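Local coordinates for probable glutamine-binding lipoprotein GlnH (GLNBP) (Mycobacterium tuberculosis, PDB 6H20) that binds amino acids such as asparagine and probably acts as an aspartate-sensing solute-binding lipoprotein that regulates protein kinase G and glutamate metabolism, at residues Q13-D19 with R174-A180; K162-R168 with P183-V189; D26-R32 with P283-D287. All blocks are in the same frame, centred on the assembly; numbering follows the deposited sequence.

Overall arrangement
From the N terminus the chain first runs beside strand 184-188, where strand 8-9 pairs antiparallel, and then lays 13-19 beside helix 171-176 and the turn after it: this is contact 1, closing a loop of 154 residues. Residues 26-32 follow and meet 283-287 in contact 3, a loop of 250 residues that encloses contact 2 entirely and brings the N-terminal segment and the C-terminal tail together beside helix 244-259. Contact 2 is local, joining strands 163-167 and 184-188 of one beta-alpha-beta unit. Contact 1 crosses both others along the chain. It touches contact 2 through Ile176 and Arg177, whereas contacts 2 and 3 lie on opposite sides of the chain's centre.

Contact 1 (Q13-D19 with R174-A180)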
loop_
_atom_site.group_PDB
_atom_site.type_symbol
_atom_site.label_atom_id
_atom_site.label_comp_id
_atom_site.label_asym_id
_atom_site.label_seq_id
_atom_site.Cartn_x
_atom_site.Cartn_y
_atom_site.Cartn_z
ATOM N N GLN A 13 5.237 -24.419 7.151
ATOM C CA GLN A 13 6.572 -24.341 6.593
ATOM C C GLN A 13 7.518 -23.863 7.678
ATOM O O GLN A 13 7.103 -23.159 8.606
ATOM C CB GLN A 13 6.602 -23.370 5.401
ATOM C CG GLN A 13 5.793 -23.858 4.206
ATOM C CD GLN A 13 5.746 -22.858 3.067
ATOM O OE1 GLN A 13 6.500 -22.968 2.098
ATOM N NE2 GLN A 13 4.854 -21.880 3.171
ATOM N N PRO A 14 8.791 -24.251 7.606
ATOM C CA PRO A 14 9.740 -23.773 8.595
ATOM C C PRO A 14 9.902 -22.275 8.470
ATOM O O PRO A 14 9.705 -21.700 7.381
ATOM C CB PRO A 14 11.034 -24.509 8.222
ATOM C CG PRO A 14 10.910 -24.738 6.764
ATOM C CD PRO A 14 9.448 -25.027 6.540
ATOM N N PRO A 15 10.231 -21.591 9.560
ATOM C CA PRO A 15 10.393 -20.136 9.494
ATOM C C PRO A 15 11.473 -19.753 8.496
ATOM O O PRO A 15 12.493 -20.438 8.355
ATOM C CB PRO A 15 10.792 -19.762 10.924
ATOM C CG PRO A 15 10.209 -20.862 11.772
ATOM C CD PRO A 15 10.329 -22.101 10.938
ATOM N N LEU A 16 11.226 -18.669 7.777
ATOM C CA LEU A 16 12.255 -18.124 6.911
ATOM C C LEU A 16 13.199 -17.258 7.738
ATOM O O LEU A 16 12.774 -16.590 8.684
ATOM C CB LEU A 16 11.621 -17.264 5.825
ATOM C CG LEU A 16 10.781 -17.972 4.763
ATOM C CD1 LEU A 16 10.066 -16.954 3.880
ATOM C CD2 LEU A 16 11.650 -18.898 3.930
ATOM N N PRO A 17 14.490 -17.248 7.409
ATOM C CA PRO A 17 15.402 -16.372 8.129
ATOM C C PRO A 17 15.150 -14.925 7.738
ATOM O O PRO A 17 14.722 -14.642 6.607
ATOM C CB PRO A 17 16.792 -16.841 7.660
ATOM C CG PRO A 17 16.568 -17.635 6.411
ATOM C CD PRO A 17 15.101 -17.846 6.209
ATOM N N PRO A 18 15.373 -13.983 8.649
ATOM C CA PRO A 18 15.357 -12.574 8.239
ATOM C C PRO A 18 16.537 -12.326 7.314
ATOM O O PRO A 18 17.675 -12.677 7.631
ATOM C CB PRO A 18 15.495 -11.804 9.559
ATOM C CG PRO A 18 15.682 -12.830 10.642
ATOM C CD PRO A 18 15.876 -14.171 10.017
ATOM N N ASP A 19 16.253 -11.757 6.148
ATOM C CA ASP A 19 17.249 -11.602 5.097
ATOM C C ASP A 19 17.884 -10.221 5.202
ATOM O O ASP A 19 17.196 -9.204 5.057
ATOM C CB ASP A 19 16.619 -11.802 3.721
ATOM C CG ASP A 19 17.639 -11.748 2.607
ATOM O OD1 ASP A 19 18.551 -12.602 2.592
ATOM O OD2 ASP A 19 17.529 -10.850 1.747
ATOM N N ARG A 174 5.398 -12.212 3.966
ATOM C CA ARG A 174 6.813 -12.541 4.086
ATOM C C ARG A 174 7.322 -12.341 5.511
ATOM O O ARG A 174 8.102 -13.157 6.018
ATOM C CB ARG A 174 7.622 -11.715 3.082
ATOM C CG ARG A 174 9.126 -11.899 3.189
ATOM C CD ARG A 174 9.565 -13.309 2.816
ATOM N NE ARG A 174 11.021 -13.459 2.905
ATOM C CZ ARG A 174 11.694 -13.546 4.049
ATOM N NH1 ARG A 174 13.015 -13.674 4.040
ATOM N NH2 ARG A 174 11.048 -13.507 5.206
ATOM N N ARG A 175 6.856 -11.292 6.193
ATOM C CA ARG A 175 7.316 -11.039 7.558
ATOM C C ARG A 175 6.747 -12.058 8.547
ATOM O O ARG A 175 7.449 -12.504 9.462
ATOM C CB ARG A 175 6.940 -9.613 7.965
ATOM C CG ARG A 175 7.234 -9.265 9.427
ATOM C CD ARG A 175 8.720 -9.387 9.729
ATOM N NE ARG A 175 9.037 -9.090 11.127
ATOM C CZ ARG A 175 9.001 -9.980 12.115
ATOM N NH1 ARG A 175 8.643 -11.237 11.875
ATOM N NH2 ARG A 175 9.316 -9.610 13.350
ATOM N N ILE A 176 5.475 -12.431 8.392
ATOM C CA ILE A 176 4.892 -13.463 9.251
ATOM C C ILE A 176 5.586 -14.808 9.050
ATOM O O ILE A 176 5.659 -15.629 9.977
ATOM C CB ILE A 176 3.372 -13.546 9.001
ATOM C CG1 ILE A 176 2.715 -12.230 9.405
ATOM C CG2 ILE A 176 2.753 -14.725 9.750
ATOM C CD1 ILE A 176 3.025 -11.793 10.789
ATOM N N ARG A 177 6.104 -15.066 7.843
ATOM C CA ARG A 177 6.820 -16.315 7.588
ATOM C C ARG A 177 8.157 -16.394 8.320
ATOM O O ARG A 177 8.789 -17.456 8.306
ATOM C CB ARG A 177 7.025 -16.508 6.084
ATOM C CG ARG A 177 5.757 -16.875 5.330
ATOM C CD ARG A 177 5.535 -18.392 5.316
ATOM N NE ARG A 177 6.483 -19.047 4.418
ATOM C CZ ARG A 177 7.508 -19.786 4.829
ATOM N NH1 ARG A 177 7.708 -19.978 6.125
ATOM N NH2 ARG A 177 8.336 -20.330 3.945
ATOM N N GLU A 178 8.610 -15.306 8.947
ATOM C CA GLU A 178 9.824 -15.328 9.748
ATOM C C GLU A 178 9.583 -15.766 11.179
ATOM O O GLU A 178 10.546 -16.097 11.878
ATOM C CB GLU A 178 10.494 -13.952 9.762
ATOM C CG GLU A 178 10.987 -13.517 8.405
ATOM C CD GLU A 178 11.475 -12.080 8.390
ATOM O OE1 GLU A 178 11.606 -11.472 9.476
ATOM O OE2 GLU A 178 11.723 -11.562 7.284
ATOM N N ILE A 179 8.331 -15.790 11.629
ATOM C CA ILE A 179 8.059 -16.001 13.043
ATOM C C ILE A 179 8.319 -17.456 13.405
ATOM O O ILE A 179 7.894 -18.378 12.695
ATOM C CB ILE A 179 6.627 -15.563 13.383
ATOM C CG1 ILE A 179 6.495 -14.057 13.191
ATOM C CG2 ILE A 179 6.278 -15.932 14.811
ATOM C CD1 ILE A 179 5.046 -13.567 13.239
ATOM N N ALA A 180 9.008 -17.665 14.527
ATOM C CA ALA A 180 9.393 -18.994 14.985
ATOM C C ALA A 180 8.996 -19.131 16.450
ATOM O O ALA A 180 9.402 -18.293 17.280
ATOM C CB ALA A 180 10.901 -19.192 14.820
HETATM O O HOH W 1 6.355 -20.200 8.530
#
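Arg177 reaches between Gln13 and Leu16 and is best followed outward from its CB. Arg177 CB lies 3.8 Å from Leu16 CD1; the chain then bends at both chi2 and chi3 (-88° and -73°), which folds the guanidinium back toward the proline-rich segment 13-19. CD packs on Ile185 of the neighbouring strand, and NE faces the amide of Gln13, whose plane is 30° from that of the guanidinium. NE and Gln13 NE2 are both donors, so this is a stack without a bond. The guanidinium is sandwiched off-centre between Gln13 CB and Leu16 CG, each 3.7 Å from Arg177 CZ. At the tip, Arg177 NH1 gives Pro14 O a nearly straight hydrogen bond of 2.9 Å, in the guanidinium plane but from above the carbonyl plane. NH1 also bonds to a water that donates to Gln13 O.

Segment 174-180 runs from helix 171-176 into a type I turn, Ile176 to Ile179. On the surface of this family 3 solute-binding fold, 13-19, in the loop after strand 8-9, covers that turn between the helix and strand 184-188 of a beta-alpha-beta unit. Arg177 O accepts Leu16 N at 2.8 Å. Arg174 places one guanidinium face against Leu16 CD1, while Arg174 NH1 donates a hydrogen bond to Pro17 O, nearly in line with the C=O (3.2 Å). Its NH2 is salt-bridged to Glu178 OE2, which steadies both side chains beside Pro18.

Contact 2 (K162-R168 with P183-V189)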
loop_
_atom_site.group_PDB
_atom_site.type_symbol
_atom_site.label_atom_id
_atom_site.label_comp_id
_atom_site.label_asym_id
_atom_site.label_seq_id
_atom_site.Cartn_x
_atom_site.Cartn_y
_atom_site.Cartn_z
ATOM N N LYS A 162 -0.948 -19.317 16.720
ATOM C CA LYS A 162 -2.253 -18.687 16.573
ATOM C C LYS A 162 -2.555 -18.440 15.097
ATOM O O LYS A 162 -1.661 -18.445 14.245
ATOM C CB LYS A 162 -2.304 -17.367 17.355
ATOM C CG LYS A 162 -1.985 -17.531 18.844
ATOM C CD LYS A 162 -3.210 -17.907 19.650
ATOM C CE LYS A 162 -2.940 -17.797 21.155
ATOM N NZ LYS A 162 -2.014 -16.664 21.478
ATOM N N ARG A 163 -3.835 -18.233 14.798
ATOM C CA ARG A 163 -4.290 -18.059 13.418
ATOM C C ARG A 163 -4.131 -16.590 13.036
ATOM O O ARG A 163 -4.828 -15.725 13.566
ATOM C CB ARG A 163 -5.741 -18.516 13.266
ATOM C CG ARG A 163 -5.947 -20.011 13.487
ATOM C CD ARG A 163 -7.416 -20.328 13.716
ATOM N NE ARG A 163 -7.962 -19.553 14.821
ATOM C CZ ARG A 163 -9.262 -19.428 15.081
ATOM N NH1 ARG A 163 -10.155 -20.033 14.304
ATOM N NH2 ARG A 163 -9.665 -18.698 16.114
ATOM N N VAL A 164 -3.223 -16.310 12.106
ATOM C CA VAL A 164 -2.900 -14.946 11.696
ATOM C C VAL A 164 -3.236 -14.797 10.221
ATOM O O VAL A 164 -2.768 -15.589 9.393
ATOM C CB VAL A 164 -1.415 -14.644 11.945
ATOM C CG1 VAL A 164 -1.065 -13.248 11.473
ATOM C CG2 VAL A 164 -1.083 -14.819 13.420
ATOM N N CYS A 165 -4.019 -13.771 9.896
ATOM C CA CYS A 165 -4.469 -13.521 8.531
ATOM C C CYS A 165 -3.565 -12.522 7.822
ATOM O O CYS A 165 -3.203 -11.478 8.385
ATOM C CB CYS A 165 -5.898 -12.983 8.560
ATOM S SG CYS A 165 -6.685 -12.840 6.927
ATOM N N VAL A 166 -3.244 -12.835 6.558
ATOM C CA VAL A 166 -2.500 -11.942 5.670
ATOM C C VAL A 166 -3.082 -12.058 4.271
ATOM O O VAL A 166 -3.565 -13.119 3.867
ATOM C CB VAL A 166 -0.983 -12.242 5.617
ATOM C CG1 VAL A 166 -0.317 -11.846 6.928
ATOM C CG2 VAL A 166 -0.757 -13.699 5.276
ATOM N N ALA A 167 -3.008 -10.973 3.514
ATOM C CA ALA A 167 -3.394 -11.048 2.111
ATOM C C ALA A 167 -2.257 -11.636 1.287
ATOM O O ALA A 167 -1.078 -11.377 1.549
ATOM C CB ALA A 167 -3.759 -9.665 1.573
ATOM N N ARG A 168 -2.616 -12.436 0.288
ATOM C CA ARG A 168 -1.606 -13.017 -0.578
ATOM C C ARG A 168 -0.921 -11.914 -1.383
ATOM O O ARG A 168 -1.519 -10.880 -1.698
ATOM C CB ARG A 168 -2.246 -14.070 -1.490
ATOM C CG ARG A 168 -2.560 -15.365 -0.742
ATOM C CD ARG A 168 -3.041 -16.486 -1.656
ATOM N NE ARG A 168 -4.373 -16.240 -2.207
ATOM C CZ ARG A 168 -5.513 -16.428 -1.549
ATOM N NH1 ARG A 168 -5.507 -16.849 -0.287
ATOM N NH2 ARG A 168 -6.675 -16.185 -2.157
ATOM N N PRO A 183 3.080 -18.977 13.260
ATOM C CA PRO A 183 1.627 -18.964 13.399
ATOM C C PRO A 183 1.024 -19.972 12.438
ATOM O O PRO A 183 1.686 -20.492 11.534
ATOM C CB PRO A 183 1.241 -17.543 12.967
ATOM C CG PRO A 183 2.523 -16.809 12.744
ATOM C CD PRO A 183 3.570 -17.824 12.494
ATOM N N VAL A 184 -0.258 -20.246 12.642
ATOM C CA VAL A 184 -1.081 -20.822 11.585
ATOM C C VAL A 184 -1.417 -19.681 10.634
ATOM O O VAL A 184 -2.072 -18.711 11.027
ATOM C CB VAL A 184 -2.358 -21.440 12.169
ATOM C CG1 VAL A 184 -3.299 -21.848 11.048
ATOM C CG2 VAL A 184 -2.015 -22.620 13.067
ATOM N N ILE A 185 -0.953 -19.765 9.395
ATOM C CA ILE A 185 -1.081 -18.641 8.474
ATOM C C ILE A 185 -2.301 -18.854 7.593
ATOM O O ILE A 185 -2.392 -19.860 6.877
ATOM C CB ILE A 185 0.188 -18.431 7.640
ATOM C CG1 ILE A 185 1.407 -18.244 8.565
ATOM C CG2 ILE A 185 0.008 -17.215 6.723
ATOM C CD1 ILE A 185 2.741 -18.091 7.813
ATOM N N VAL A 186 -3.237 -17.914 7.663
ATOM C CA VAL A 186 -4.461 -17.921 6.874
ATOM C C VAL A 186 -4.342 -16.786 5.870
ATOM O O VAL A 186 -4.168 -15.623 6.259
ATOM C CB VAL A 186 -5.694 -17.732 7.771
ATOM C CG1 VAL A 186 -6.970 -17.699 6.928
ATOM C CG2 VAL A 186 -5.756 -18.826 8.831
ATOM N N SER A 187 -4.398 -17.104 4.582
ATOM C CA SER A 187 -4.240 -16.074 3.567
ATOM C C SER A 187 -5.559 -15.821 2.843
ATOM O O SER A 187 -6.407 -16.713 2.732
ATOM C CB SER A 187 -3.098 -16.387 2.593
ATOM O OG SER A 187 -3.419 -17.432 1.682
ATOM N N VAL A 188 -5.725 -14.585 2.373
ATOM C CA VAL A 188 -6.950 -14.117 1.725
ATOM C C VAL A 188 -6.580 -13.237 0.535
ATOM O O VAL A 188 -5.414 -12.915 0.308
ATOM C CB VAL A 188 -7.861 -13.342 2.696
ATOM C CG1 VAL A 188 -8.362 -14.262 3.820
ATOM C CG2 VAL A 188 -7.120 -12.127 3.240
ATOM N N VAL A 189 -7.600 -12.819 -0.220
ATOM C CA VAL A 189 -7.363 -11.941 -1.366
ATOM C C VAL A 189 -7.033 -10.524 -0.916
ATOM O O VAL A 189 -6.087 -9.903 -1.419
ATOM C CB VAL A 189 -8.569 -11.954 -2.323
ATOM C CG1 VAL A 189 -8.345 -10.944 -3.451
ATOM C CG2 VAL A 189 -8.777 -13.338 -2.883
HETATM O O HOH W 2 -3.883 -10.619 -2.947
#
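Arg163 to Ala167 pair in parallel register with Val184 to Val188, and six backbone hydrogen bonds run between the two segments. Val164 and Val166 each use both N-H and C=O: Val164 N bonds to Val184 O and Val166 N to Val186 O, while Val164 O accepts Val186 N (2.9 Å, 175° at the hydrogen) and Val166 O accepts Val188 N. The ladder runs on at both ends, through Val184 N to Lys162 O and Arg168 N to Val188 O. Between these rungs, CA-H groups approach the same carbonyls, as Cys165 CA does Val186 O at 3.1 Å.

The two strands belong to a beta-alpha-beta unit, with helix 171-176 making the crossover in this periplasmic-binding-protein fold. Apolar contacts divide between the two faces of the sheet. On the face of Val164, Val166 and Ile185, covered by helix 171-176, Val164 CG2 meets Pro183 CB (3.6 Å) and Val166 CG2 meets Ile185 CG2 (3.9 Å); Ile176 packs on Val166, Pro183 and Ile185. On the other face, Cys165 SG touches both Val188 CG1 and Val188 CG2, each 3.8 Å away, and is disulfide-bonded to Cys194 of helix 191-199. Ala167 on this face packs on Trp191, a pocket residue.

Polar side-chain contacts gather at Arg168. A bend at chi3 (-70°) turns its guanidinium back over the backbone, with Val188 C against one face, and Arg168 NH1 donates a hydrogen bond to Ser187 OG, which lies in the guanidinium plane (2.9 Å). NH2 bonds outward to Gly6 O. A water joins Arg168 O to Val189 O, donating to each.

Contact 3 (D26-R32 with P283-D287); sequences DPTASLR and PRYVD
Ser30 and Tyr285 pair in parallel, their CA atoms 4.7 Å apart, and Ser30 makes both main-chain bonds: its N to Arg284 O (2.9 Å) and its O from Val286 N (2.8 Å). A type I turn, Asp26 to Ala29, leads into this short pairing, and a water links Thr28 O with Arg284 N. At the far end Arg32 grips the C-terminal carboxylate of Asp287 side-on: NE forms a salt bridge with OXT (2.9 Å) and NH2 bonds to O on a lone pair (2.8 Å), both oxygens close to the guanidinium plane. Asp287 CG sits between its backbone N and carbonyl carbon (chi1 61°), which brings OD1 to Arg32 N through its syn lone pair, at 2.8 Å, while OD2 has its salt bridge with Arg248. The Tyr285 ring turns its edge to Ser30 O, and its hydroxyl bonds to Glu255 of helix 244-259. Ala29 CB presses tightly on Val286 CG1 (3.4 Å), and Leu31 CD2 touches Val286 CG2. The arrangement is a minimal, weakly bonded parallel pairing of two short strands at the surface, joining an N-terminal segment to the C-terminal tail against helix 244-259.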
loop_
_atom_site.group_PDB
_atom_site.type_symbol
_atom_site.label_atom_id
_atom_site.label_comp_id
_atom_site.label_asym_id
_atom_site.label_seq_id
_atom_site.Cartn_x
_atom_site.Cartn_y
_atom_site.Cartn_z
ATOM N N ASP A 26 19.269 -0.142 -1.755
ATOM C CA ASP A 26 18.776 1.167 -1.327
ATOM C C ASP A 26 17.452 1.449 -2.030
ATOM O O ASP A 26 17.372 2.339 -2.889
ATOM C CB ASP A 26 19.797 2.266 -1.635
ATOM C CG ASP A 26 19.417 3.605 -1.032
ATOM O OD1 ASP A 26 18.488 3.655 -0.200
ATOM O OD2 ASP A 26 20.049 4.615 -1.404
ATOM N N PRO A 27 16.389 0.723 -1.677
ATOM C CA PRO A 27 15.222 0.676 -2.564
ATOM C C PRO A 27 14.487 1.993 -2.707
ATOM O O PRO A 27 13.894 2.230 -3.767
ATOM C CB PRO A 27 14.340 -0.411 -1.927
ATOM C CG PRO A 27 14.715 -0.370 -0.479
ATOM C CD PRO A 27 16.185 -0.060 -0.445
ATOM N N THR A 28 14.504 2.866 -1.692
ATOM C CA THR A 28 13.625 4.031 -1.736
ATOM C C THR A 28 14.165 5.189 -2.568
ATOM O O THR A 28 13.433 6.162 -2.768
ATOM C CB THR A 28 13.294 4.534 -0.332
ATOM O OG1 THR A 28 14.493 4.962 0.320
ATOM C CG2 THR A 28 12.615 3.433 0.496
ATOM N N ALA A 29 15.405 5.123 -3.051
ATOM C CA ALA A 29 15.927 6.182 -3.904
ATOM C C ALA A 29 15.346 6.058 -5.308
ATOM O O ALA A 29 15.313 4.966 -5.887
ATOM C CB ALA A 29 17.449 6.092 -3.973
ATOM N N SER A 30 14.894 7.188 -5.860
ATOM C CA SER A 30 14.200 7.185 -7.146
ATOM C C SER A 30 14.790 8.255 -8.066
ATOM O O SER A 30 15.855 8.798 -7.772
ATOM C CB SER A 30 12.692 7.372 -6.915
ATOM O OG SER A 30 11.926 7.256 -8.105
ATOM N N LEU A 31 14.108 8.578 -9.167
ATOM C CA LEU A 31 14.686 9.442 -10.198
ATOM C C LEU A 31 14.270 10.896 -10.017
ATOM O O LEU A 31 13.099 11.201 -9.778
ATOM C CB LEU A 31 14.240 8.961 -11.577
ATOM C CG LEU A 31 14.768 7.587 -11.981
ATOM C CD1 LEU A 31 14.195 7.186 -13.327
ATOM C CD2 LEU A 31 16.291 7.596 -12.014
ATOM N N ARG A 32 15.225 11.797 -10.195
ATOM C CA ARG A 32 14.961 13.211 -10.004
ATOM C C ARG A 32 13.896 13.687 -10.993
ATOM O O ARG A 32 13.875 13.250 -12.147
ATOM C CB ARG A 32 16.271 13.964 -10.242
ATOM C CG ARG A 32 16.243 15.417 -9.899
ATOM C CD ARG A 32 17.675 15.969 -9.962
ATOM N NE ARG A 32 18.517 15.384 -8.922
ATOM C CZ ARG A 32 18.556 15.820 -7.666
ATOM N NH1 ARG A 32 17.807 16.851 -7.297
ATOM N NH2 ARG A 32 19.345 15.230 -6.779
ATOM N N PRO A 283 12.006 12.784 0.216
ATOM C CA PRO A 283 12.368 12.012 -0.978
ATOM C C PRO A 283 13.867 11.791 -1.055
ATOM O O PRO A 283 14.671 12.623 -0.620
ATOM C CB PRO A 283 11.892 12.903 -2.129
ATOM C CG PRO A 283 11.979 14.303 -1.566
ATOM C CD PRO A 283 11.554 14.146 -0.119
ATOM N N ARG A 284 14.238 10.645 -1.614
ATOM C CA ARG A 284 15.627 10.296 -1.865
ATOM C C ARG A 284 15.794 10.039 -3.358
ATOM O O ARG A 284 14.965 9.353 -3.967
ATOM C CB ARG A 284 16.011 9.054 -1.059
ATOM C CG ARG A 284 17.405 8.538 -1.334
ATOM C CD ARG A 284 17.630 7.173 -0.700
ATOM N NE ARG A 284 18.607 7.216 0.383
ATOM C CZ ARG A 284 19.919 7.088 0.209
ATOM N NH1 ARG A 284 20.418 6.914 -1.008
ATOM N NH2 ARG A 284 20.735 7.137 1.253
ATOM N N TYR A 285 16.861 10.586 -3.943
ATOM C CA TYR A 285 17.106 10.486 -5.377
ATOM C C TYR A 285 18.437 9.798 -5.655
ATOM O O TYR A 285 19.435 10.072 -4.985
ATOM C CB TYR A 285 17.102 11.884 -6.018
ATOM C CG TYR A 285 15.755 12.563 -5.914
ATOM C CD1 TYR A 285 14.651 12.041 -6.579
ATOM C CD2 TYR A 285 15.581 13.707 -5.139
ATOM C CE1 TYR A 285 13.404 12.644 -6.475
ATOM C CE2 TYR A 285 14.338 14.326 -5.033
ATOM C CZ TYR A 285 13.254 13.784 -5.707
ATOM O OH TYR A 285 12.018 14.382 -5.615
ATOM N N VAL A 286 18.446 8.921 -6.667
ATOM C CA VAL A 286 19.682 8.265 -7.096
ATOM C C VAL A 286 20.561 9.223 -7.876
ATOM O O VAL A 286 21.786 9.054 -7.922
ATOM C CB VAL A 286 19.378 7.023 -7.953
ATOM C CG1 VAL A 286 18.488 6.072 -7.220
ATOM C CG2 VAL A 286 18.727 7.422 -9.265
ATOM N N ASP A 287 19.958 10.208 -8.528
ATOM C CA ASP A 287 20.659 11.081 -9.449
ATOM C C ASP A 287 20.422 12.533 -9.083
ATOM O O ASP A 287 20.227 12.855 -7.909
ATOM C CB ASP A 287 20.209 10.812 -10.888
ATOM C CG ASP A 287 18.726 11.057 -11.103
ATOM O OD1 ASP A 287 17.958 11.049 -10.118
ATOM O OD2 ASP A 287 18.336 11.243 -12.276
ATOM O OXT ASP A 287 20.436 13.405 -9.953
HETATM O O HOH W 3 12.171 8.319 -1.651
#